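Local coordinates for protein glycerol dehydrogenase (Bacillus coagulans, PDB 6CSJ) that probably catalyses the NAD-dependent oxidation of glycerol to dihydroxyacetone and, in this double mutant, has acquired D-lactate dehydrogenase activity, at residues A[114-122]-A[160-171]; A[266-277]-A[305-314]. The protein carries 2 engineered substitutions. All blocks are in the same frame, centred on the assembly; numbering follows the deposited sequence.

Contact 1 (A[114-122]-A[160-171]); sequences APTIASTNA and APARLLVSGMGD. Engineered in segment 114-122: Asn121 (natural residue Asp).
Asp171 reaches across from helix 162-173 to the backbone of Asn121, an engineered residue that replaces the natural Asp. Asn121 N donates to Asp171 OD2 at 2.9 Å with an N-H...O angle of 150°, the donor nitrogen lying nearly in line with the C-O bond of Asp171 OD2. The same oxygen lies 3.2 Å from Thr120 CA and 3.2 Å from Asn121 OD1. The latter pair are both acceptors and do not bond. The Asn121 and Asp171 side chains cross at about a right angle, with the amide and carboxylate planes 52° apart. Asn121 turns its ND2 to Ser241 instead. Beside it, Thr120 OG1 takes the N-H of Ala122 and closes an ST turn.

One and two helical turns earlier the packing changes to backbone against backbone and methyl against methyl. Gly168 has no side chain, so the loop lies directly on the helix: Gly168 CA comes 3.3 Å from Ser119 O, in a CA-H...O contact, and makes a second, straighter one to Ala118 O. Ser119 CB rests 3.2 Å from Leu164 O. Leu164 spreads its two methyls over different residues, CD2 against Ser119 CB and CD1 against CG2 of Ile117. With Ile117 CG1 at chi1 69°, CG2 stands anti to the carbonyl carbon, beside the backbone N, where it also meets Ala160 CB at 3.9 Å. Leu165 starts away from the loop but curls its CD1 back to Ala118 CB, 4.0 Å off, while Asn237 from helix 228-248 binds Ala118 O. The loop that leaves strand 111-115 of the parallel sheet is thus laid along a helix of the helical region, an interdomain junction characteristic of the dehydroquinate synthase-like fold of iron-containing alcohol dehydrogenases.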
loop_
_atom_site.group_PDB
_atom_site.type_symbol
_atom_site.label_atom_id
_atom_site.label_comp_id
_atom_site.label_asym_id
_atom_site.label_seq_id
_atom_site.Cartn_x
_atom_site.Cartn_y
_atom_site.Cartn_z
ATOM N N ALA A 114 9.877 -6.321 -5.654
ATOM C CA ALA A 114 9.097 -7.456 -6.106
ATOM C C ALA A 114 8.255 -7.967 -4.943
ATOM O O ALA A 114 8.676 -8.873 -4.234
ATOM C CB ALA A 114 10.018 -8.541 -6.650
ATOM N N PRO A 115 7.060 -7.378 -4.735
ATOM C CA PRO A 115 6.210 -7.820 -3.629
ATOM C C PRO A 115 5.738 -9.251 -3.828
ATOM O O PRO A 115 5.488 -9.665 -4.963
ATOM C CB PRO A 115 5.014 -6.862 -3.664
ATOM C CG PRO A 115 5.408 -5.744 -4.555
ATOM C CD PRO A 115 6.434 -6.288 -5.504
ATOM N N THR A 116 5.665 -9.991 -2.730
ATOM C CA THR A 116 5.098 -11.329 -2.714
ATOM C C THR A 116 3.628 -11.322 -2.274
ATOM O O THR A 116 2.999 -12.386 -2.180
ATOM C CB THR A 116 5.904 -12.240 -1.771
ATOM O OG1 THR A 116 5.957 -11.639 -0.477
ATOM C CG2 THR A 116 7.308 -12.420 -2.289
ATOM N N ILE A 117 3.101 -10.129 -1.988
ATOM C CA ILE A 117 1.691 -9.914 -1.632
ATOM C C ILE A 117 1.253 -8.605 -2.279
ATOM O O ILE A 117 2.098 -7.781 -2.656
ATOM C CB ILE A 117 1.488 -9.835 -0.097
ATOM C CG1 ILE A 117 2.124 -8.538 0.481
ATOM C CG2 ILE A 117 2.010 -11.110 0.571
ATOM C CD1 ILE A 117 2.328 -8.517 1.985
ATOM N N ALA A 118 -0.054 -8.414 -2.404
ATOM C CA ALA A 118 -0.622 -7.200 -3.004
ATOM C C ALA A 118 -1.668 -6.634 -2.043
ATOM O O ALA A 118 -2.855 -6.575 -2.349
ATOM C CB ALA A 118 -1.212 -7.503 -4.361
ATOM N N SER A 119 -1.171 -6.205 -0.879
ATOM C CA SER A 119 -1.985 -5.791 0.265
ATOM C C SER A 119 -1.963 -4.288 0.576
ATOM O O SER A 119 -2.733 -3.830 1.421
ATOM C CB SER A 119 -1.506 -6.552 1.510
ATOM O OG SER A 119 -0.145 -6.250 1.771
ATOM N N THR A 120 -1.057 -3.535 -0.043
ATOM C CA THR A 120 -1.040 -2.079 0.131
ATOM C C THR A 120 -0.601 -1.426 -1.180
ATOM O O THR A 120 -0.115 -2.100 -2.095
ATOM C CB THR A 120 -0.090 -1.599 1.279
ATOM O OG1 THR A 120 1.286 -1.549 0.823
ATOM C CG2 THR A 120 -0.167 -2.492 2.554
ATOM N N ASN A 121 -0.756 -0.107 -1.249
ATOM C CA ASN A 121 -0.268 0.669 -2.390
ATOM C C ASN A 121 1.131 1.295 -2.163
ATOM O O ASN A 121 1.550 2.168 -2.919
ATOM C CB ASN A 121 -1.307 1.722 -2.806
ATOM C CG ASN A 121 -1.602 2.741 -1.713
ATOM O OD1 ASN A 121 -0.892 2.837 -0.725
ATOM N ND2 ASN A 121 -2.668 3.502 -1.899
ATOM N N ALA A 122 1.861 0.813 -1.158
ATOM C CA ALA A 122 3.230 1.311 -0.861
ATOM C C ALA A 122 4.328 0.978 -1.896
ATOM O O ALA A 122 5.209 1.801 -2.102
ATOM C CB ALA A 122 3.669 0.828 0.521
ATOM N N ALA A 160 -0.303 -16.357 -1.406
ATOM C CA ALA A 160 -0.600 -15.686 -0.125
ATOM C C ALA A 160 -2.060 -15.883 0.307
ATOM O O ALA A 160 -2.911 -16.118 -0.535
ATOM C CB ALA A 160 -0.285 -14.200 -0.226
ATOM N N PRO A 161 -2.350 -15.793 1.617
ATOM C CA PRO A 161 -3.760 -15.854 2.062
ATOM C C PRO A 161 -4.619 -14.744 1.433
ATOM O O PRO A 161 -4.147 -13.612 1.301
ATOM C CB PRO A 161 -3.670 -15.644 3.584
ATOM C CG PRO A 161 -2.286 -16.025 3.955
ATOM C CD PRO A 161 -1.409 -15.738 2.755
ATOM N N ALA A 162 -5.855 -15.077 1.059
ATOM C CA ALA A 162 -6.741 -14.136 0.362
ATOM C C ALA A 162 -7.073 -12.885 1.184
ATOM O O ALA A 162 -7.325 -11.817 0.622
ATOM C CB ALA A 162 -8.015 -14.829 -0.092
ATOM N N ARG A 163 -7.064 -13.021 2.505
ATOM C CA ARG A 163 -7.224 -11.875 3.397
ATOM C C ARG A 163 -6.299 -10.704 3.028
ATOM O O ARG A 163 -6.703 -9.539 3.123
ATOM C CB ARG A 163 -6.968 -12.286 4.857
ATOM C CG ARG A 163 -7.306 -11.180 5.839
ATOM C CD ARG A 163 -7.022 -11.552 7.269
ATOM N NE ARG A 163 -7.221 -10.378 8.115
ATOM C CZ ARG A 163 -6.721 -10.203 9.334
ATOM N NH1 ARG A 163 -5.965 -11.127 9.905
ATOM N NH2 ARG A 163 -6.981 -9.071 9.989
ATOM N N LEU A 164 -5.070 -11.024 2.627
ATOM C CA LEU A 164 -4.096 -10.012 2.224
ATOM C C LEU A 164 -4.453 -9.322 0.906
ATOM O O LEU A 164 -4.229 -8.115 0.766
ATOM C CB LEU A 164 -2.687 -10.604 2.160
ATOM C CG LEU A 164 -2.018 -10.865 3.525
ATOM C CD1 LEU A 164 -0.816 -11.791 3.365
ATOM C CD2 LEU A 164 -1.595 -9.560 4.214
ATOM N N LEU A 165 -4.996 -10.065 -0.056
ATOM C CA LEU A 165 -5.427 -9.467 -1.326
ATOM C C LEU A 165 -6.635 -8.553 -1.086
ATOM O O LEU A 165 -6.707 -7.448 -1.643
ATOM C CB LEU A 165 -5.778 -10.538 -2.374
ATOM C CG LEU A 165 -6.021 -9.990 -3.790
ATOM C CD1 LEU A 165 -4.731 -9.491 -4.431
ATOM C CD2 LEU A 165 -6.666 -11.044 -4.665
ATOM N N VAL A 166 -7.559 -9.026 -0.247
ATOM C CA VAL A 166 -8.755 -8.267 0.128
ATOM C C VAL A 166 -8.356 -6.982 0.861
ATOM O O VAL A 166 -8.899 -5.913 0.569
ATOM C CB VAL A 166 -9.718 -9.118 0.988
ATOM C CG1 VAL A 166 -10.833 -8.269 1.585
ATOM C CG2 VAL A 166 -10.323 -10.233 0.135
ATOM N N SER A 167 -7.399 -7.086 1.782
ATOM C CA SER A 167 -6.876 -5.907 2.466
ATOM C C SER A 167 -6.323 -4.868 1.474
ATOM O O SER A 167 -6.526 -3.670 1.657
ATOM C CB SER A 167 -5.807 -6.288 3.492
ATOM O OG SER A 167 -5.510 -5.188 4.337
ATOM N N GLY A 168 -5.659 -5.335 0.423
ATOM C CA GLY A 168 -5.221 -4.465 -0.668
ATOM C C GLY A 168 -6.351 -3.788 -1.425
ATOM O O GLY A 168 -6.184 -2.676 -1.912
ATOM N N MET A 169 -7.493 -4.467 -1.523
ATOM C CA MET A 169 -8.716 -3.867 -2.080
ATOM C C MET A 169 -9.215 -2.726 -1.183
ATOM O O MET A 169 -9.646 -1.687 -1.684
ATOM C CB MET A 169 -9.830 -4.907 -2.288
ATOM C CG MET A 169 -9.479 -6.077 -3.202
ATOM S SD MET A 169 -10.835 -7.270 -3.281
ATOM C CE MET A 169 -10.017 -8.742 -3.917
ATOM N N GLY A 170 -9.145 -2.927 0.135
ATOM C CA GLY A 170 -9.524 -1.896 1.104
ATOM C C GLY A 170 -8.689 -0.635 0.968
ATOM O O GLY A 170 -9.234 0.481 0.911
ATOM N N ASP A 171 -7.371 -0.832 0.890
ATOM C CA ASP A 171 -6.404 0.240 0.649
ATOM C C ASP A 171 -6.694 0.956 -0.678
ATOM O O ASP A 171 -6.730 2.183 -0.730
ATOM C CB ASP A 171 -4.975 -0.337 0.655
ATOM C CG ASP A 171 -3.922 0.648 1.152
ATOM O OD1 ASP A 171 -4.243 1.455 2.063
ATOM O OD2 ASP A 171 -2.770 0.598 0.663
#

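Contact 2 (A[266-277]-A[305-314]); sequences THHMYHGEKVAF and LPVTLGDLGV
This is a largely apolar, buried contact within the helical domain of the dehydroquinate synthase-like fold. It packs the turn and first half of helix 271-285 against the connection between helices 290-303 and 319-329. Phe277 and Leu312 bury the most surface. The ring of Phe277 is swung out by chi1 of 175°, which puts CG anti to its backbone N, and slots into the curve of 307-312. Val307 C lies at the ring edge, 3.8 Å from Phe277 CD1, whereas Leu309 and Leu312 approach obliquely, Leu309 CD2 standing 3.8 Å from Phe277 CE2. Ala355 of helix 345-365 also touches the ring.

Leu312 links the two ends of the contact. Its CD1 faces Phe277, its CD2 meets Lys274 CG and Met269 CG, and its CB lies by Thr266 CG2. The carbonyl Leu312 O sits 3.5 Å from Thr266 CA as a CA-H...O acceptor. Met269, bent at both chi2 and chi3, folds its CE back to within 3.4 Å of Asp311 O. Its CG also lies over one face of the His268 ring, toward the rim, while Gly313 CA comes up at the edge of that ring.

The curve itself is fixed from within. Val307 N donates to Asp311 OD2 on the anti lone pair, 3.0 Å away, and Asp311 N donates to Thr308 OG1 in an ST motif; Lys363 pairs with the other carboxylate oxygen. On the facing side Lys274 NZ ties the type I turn of 266-269 to the helix by bonding Thr266 O and Met269 O, each from above the carbonyl plane. Thr266 O also accepts from Met269 N, which reaches it from the face of the carbonyl plane opposite to Lys274 NZ.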
loop_
_atom_site.group_PDB
_atom_site.type_symbol
_atom_site.label_atom_id
_atom_site.label_comp_id
_atom_site.label_asym_id
_atom_site.label_seq_id
_atom_site.Cartn_x
_atom_site.Cartn_y
_atom_site.Cartn_z
ATOM N N THR A 266 -7.431 -2.632 17.418
ATOM C CA THR A 266 -7.318 -2.566 15.956
ATOM C C THR A 266 -5.922 -2.857 15.410
ATOM O O THR A 266 -5.761 -2.905 14.185
ATOM C CB THR A 266 -7.748 -1.192 15.406
ATOM O OG1 THR A 266 -6.769 -0.197 15.745
ATOM C CG2 THR A 266 -9.098 -0.798 15.961
ATOM N N HIS A 267 -4.929 -3.043 16.283
ATOM C CA HIS A 267 -3.558 -3.365 15.843
ATOM C C HIS A 267 -3.439 -4.712 15.104
ATOM O O HIS A 267 -2.578 -4.867 14.256
ATOM C CB HIS A 267 -2.563 -3.315 17.013
ATOM C CG HIS A 267 -2.359 -1.943 17.581
ATOM N ND1 HIS A 267 -1.737 -1.720 18.790
ATOM C CD2 HIS A 267 -2.716 -0.722 17.117
ATOM C CE1 HIS A 267 -1.706 -0.421 19.036
ATOM N NE2 HIS A 267 -2.292 0.208 18.033
ATOM N N HIS A 268 -4.315 -5.668 15.414
ATOM C CA HIS A 268 -4.346 -6.948 14.692
ATOM C C HIS A 268 -4.948 -6.853 13.260
ATOM O O HIS A 268 -4.844 -7.805 12.494
ATOM C CB HIS A 268 -5.059 -8.027 15.529
ATOM C CG HIS A 268 -6.553 -8.001 15.429
ATOM N ND1 HIS A 268 -7.335 -7.110 16.137
ATOM C CD2 HIS A 268 -7.413 -8.766 14.712
ATOM C CE1 HIS A 268 -8.612 -7.328 15.864
ATOM N NE2 HIS A 268 -8.686 -8.326 14.997
ATOM N N MET A 269 -5.587 -5.734 12.917
ATOM C CA MET A 269 -6.123 -5.522 11.570
ATOM C C MET A 269 -5.046 -4.950 10.658
ATOM O O MET A 269 -4.220 -4.144 11.089
ATOM C CB MET A 269 -7.307 -4.546 11.593
ATOM C CG MET A 269 -8.444 -4.929 12.534
ATOM S SD MET A 269 -9.165 -6.548 12.225
ATOM C CE MET A 269 -9.978 -6.312 10.641
ATOM N N TYR A 270 -5.070 -5.352 9.394
ATOM C CA TYR A 270 -4.097 -4.867 8.420
ATOM C C TYR A 270 -4.414 -3.451 7.957
ATOM O O TYR A 270 -5.506 -2.939 8.168
ATOM C CB TYR A 270 -4.007 -5.812 7.209
ATOM C CG TYR A 270 -3.590 -7.230 7.555
ATOM C CD1 TYR A 270 -2.470 -7.483 8.355
ATOM C CD2 TYR A 270 -4.293 -8.319 7.064
ATOM C CE1 TYR A 270 -2.095 -8.780 8.676
ATOM C CE2 TYR A 270 -3.916 -9.616 7.361
ATOM C CZ TYR A 270 -2.814 -9.843 8.166
ATOM O OH TYR A 270 -2.429 -11.121 8.488
ATOM N N HIS A 271 -3.421 -2.837 7.326
ATOM C CA HIS A 271 -3.452 -1.449 6.864
ATOM C C HIS A 271 -4.705 -1.155 6.039
ATOM O O HIS A 271 -5.487 -0.278 6.382
ATOM C CB HIS A 271 -2.163 -1.161 6.073
ATOM C CG HIS A 271 -1.967 0.274 5.686
ATOM N ND1 HIS A 271 -1.139 1.129 6.387
ATOM C CD2 HIS A 271 -2.446 0.987 4.634
ATOM C CE1 HIS A 271 -1.142 2.315 5.800
ATOM N NE2 HIS A 271 -1.924 2.254 4.738
ATOM N N GLY A 272 -4.918 -1.921 4.980
ATOM C CA GLY A 272 -6.018 -1.662 4.042
ATOM C C GLY A 272 -7.410 -1.939 4.590
ATOM O O GLY A 272 -8.393 -1.322 4.157
ATOM N N GLU A 273 -7.497 -2.864 5.540
ATOM C CA GLU A 273 -8.746 -3.138 6.250
ATOM C C GLU A 273 -9.189 -1.904 7.037
ATOM O O GLU A 273 -10.355 -1.515 6.993
ATOM C CB GLU A 273 -8.590 -4.351 7.176
ATOM C CG GLU A 273 -8.373 -5.660 6.415
ATOM C CD GLU A 273 -8.013 -6.847 7.299
ATOM O OE1 GLU A 273 -7.425 -6.659 8.390
ATOM O OE2 GLU A 273 -8.302 -7.988 6.876
ATOM N N LYS A 274 -8.247 -1.267 7.728
ATOM C CA LYS A 274 -8.537 -0.032 8.453
ATOM C C LYS A 274 -8.793 1.151 7.512
ATOM O O LYS A 274 -9.642 1.995 7.814
ATOM C CB LYS A 274 -7.437 0.291 9.461
ATOM C CG LYS A 274 -7.468 -0.658 10.660
ATOM C CD LYS A 274 -6.325 -0.427 11.646
ATOM C CE LYS A 274 -4.961 -0.698 11.031
ATOM N NZ LYS A 274 -4.038 -1.317 12.018
ATOM N N VAL A 275 -8.078 1.205 6.390
ATOM C CA VAL A 275 -8.316 2.237 5.379
ATOM C C VAL A 275 -9.730 2.109 4.787
ATOM O O VAL A 275 -10.361 3.124 4.492
ATOM C CB VAL A 275 -7.220 2.229 4.276
ATOM C CG1 VAL A 275 -7.593 3.095 3.078
ATOM C CG2 VAL A 275 -5.903 2.716 4.854
ATOM N N ALA A 276 -10.230 0.880 4.634
ATOM C CA ALA A 276 -11.602 0.666 4.140
ATOM C C ALA A 276 -12.634 1.354 5.029
ATOM O O ALA A 276 -13.546 2.012 4.525
ATOM C CB ALA A 276 -11.923 -0.817 4.037
ATOM N N PHE A 277 -12.483 1.196 6.345
ATOM C CA PHE A 277 -13.386 1.838 7.301
ATOM C C PHE A 277 -13.179 3.352 7.317
ATOM O O PHE A 277 -14.145 4.109 7.414
ATOM C CB PHE A 277 -13.232 1.291 8.718
ATOM C CG PHE A 277 -14.061 2.036 9.721
ATOM C CD1 PHE A 277 -15.428 1.793 9.834
ATOM C CD2 PHE A 277 -13.488 3.033 10.515
ATOM C CE1 PHE A 277 -16.200 2.511 10.739
ATOM C CE2 PHE A 277 -14.263 3.750 11.417
ATOM C CZ PHE A 277 -15.608 3.489 11.533
ATOM N N LEU A 305 -14.447 -6.873 3.883
ATOM C CA LEU A 305 -13.791 -5.698 4.451
ATOM C C LEU A 305 -14.655 -5.130 5.592
ATOM O O LEU A 305 -15.878 -5.231 5.548
ATOM C CB LEU A 305 -13.578 -4.631 3.364
ATOM C CG LEU A 305 -12.444 -4.916 2.378
ATOM C CD1 LEU A 305 -12.475 -3.914 1.236
ATOM C CD2 LEU A 305 -11.085 -4.902 3.066
ATOM N N PRO A 306 -14.025 -4.526 6.613
ATOM C CA PRO A 306 -14.787 -3.977 7.740
ATOM C C PRO A 306 -15.565 -2.694 7.399
ATOM O O PRO A 306 -15.051 -1.829 6.686
ATOM C CB PRO A 306 -13.697 -3.696 8.782
ATOM C CG PRO A 306 -12.474 -3.450 7.980
ATOM C CD PRO A 306 -12.570 -4.374 6.813
ATOM N N VAL A 307 -16.805 -2.606 7.891
ATOM C CA VAL A 307 -17.636 -1.387 7.791
ATOM C C VAL A 307 -18.131 -0.861 9.161
ATOM O O VAL A 307 -18.972 0.030 9.214
ATOM C CB VAL A 307 -18.841 -1.595 6.846
ATOM C CG1 VAL A 307 -18.361 -1.939 5.451
ATOM C CG2 VAL A 307 -19.803 -2.673 7.369
ATOM N N THR A 308 -17.609 -1.412 10.255
ATOM C CA THR A 308 -17.888 -0.920 11.599
ATOM C C THR A 308 -16.605 -0.969 12.428
ATOM O O THR A 308 -15.626 -1.614 12.042
ATOM C CB THR A 308 -18.963 -1.770 12.305
ATOM O OG1 THR A 308 -18.454 -3.088 12.557
ATOM C CG2 THR A 308 -20.221 -1.867 11.477
ATOM N N LEU A 309 -16.636 -0.289 13.570
ATOM C CA LEU A 309 -15.575 -0.398 14.573
ATOM C C LEU A 309 -15.515 -1.807 15.157
ATOM O O LEU A 309 -14.430 -2.313 15.433
ATOM C CB LEU A 309 -15.763 0.650 15.677
ATOM C CG LEU A 309 -15.526 2.086 15.209
ATOM C CD1 LEU A 309 -16.044 3.069 16.253
ATOM C CD2 LEU A 309 -14.050 2.335 14.908
ATOM N N GLY A 310 -16.675 -2.438 15.324
ATOM C CA GLY A 310 -16.766 -3.859 15.680
ATOM C C GLY A 310 -15.959 -4.762 14.766
ATOM O O GLY A 310 -15.202 -5.605 15.244
ATOM N N ASP A 311 -16.083 -4.560 13.452
ATOM C CA ASP A 311 -15.325 -5.352 12.466
ATOM C C ASP A 311 -13.797 -5.175 12.602
ATOM O O ASP A 311 -13.038 -6.032 12.151
ATOM C CB ASP A 311 -15.739 -5.012 11.022
ATOM C CG ASP A 311 -17.185 -5.385 10.695
ATOM O OD1 ASP A 311 -17.826 -6.140 11.465
ATOM O OD2 ASP A 311 -17.685 -4.923 9.643
ATOM N N LEU A 312 -13.359 -4.058 13.192
ATOM C CA LEU A 312 -11.951 -3.828 13.535
ATOM C C LEU A 312 -11.539 -4.347 14.925
ATOM O O LEU A 312 -10.413 -4.098 15.343
ATOM C CB LEU A 312 -11.625 -2.334 13.458
ATOM C CG LEU A 312 -11.944 -1.606 12.161
ATOM C CD1 LEU A 312 -11.541 -0.139 12.324
ATOM C CD2 LEU A 312 -11.227 -2.236 10.972
ATOM N N GLY A 313 -12.434 -5.048 15.628
ATOM C CA GLY A 313 -12.155 -5.612 16.952
ATOM C C GLY A 313 -12.605 -4.791 18.153
ATOM O O GLY A 313 -12.422 -5.223 19.300
ATOM N N VAL A 314 -13.185 -3.616 17.915
ATOM C CA VAL A 314 -13.606 -2.708 18.994
ATOM C C VAL A 314 -14.965 -3.173 19.525
ATOM O O VAL A 314 -15.981 -2.989 18.873
ATOM C CB VAL A 314 -13.704 -1.237 18.521
ATOM C CG1 VAL A 314 -14.027 -0.313 19.691
ATOM C CG2 VAL A 314 -12.419 -0.781 17.850
#

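The two contacts follow one another along the chain, contact 1 closing before contact 2 opens, with centres about 15 Å apart. Contact 1 sits nearer the chain centre, where the parallel sheet meets the helical region. Helices 162-173 and 271-285 join the contacts by touching directly: Arg163 NE forms a salt bridge with Glu273 OE2 at 2.9 Å, and Asp171 packs on His271, whose ring also meets those of His254 and His257. Packing thus runs continuously from the sheet-side loop 114-122 through both helices to 305-314. Contact 1 lies at the junction of the two domains, near the cleft where this family generally does its chemistry, and contact 2 farther into the helical domain.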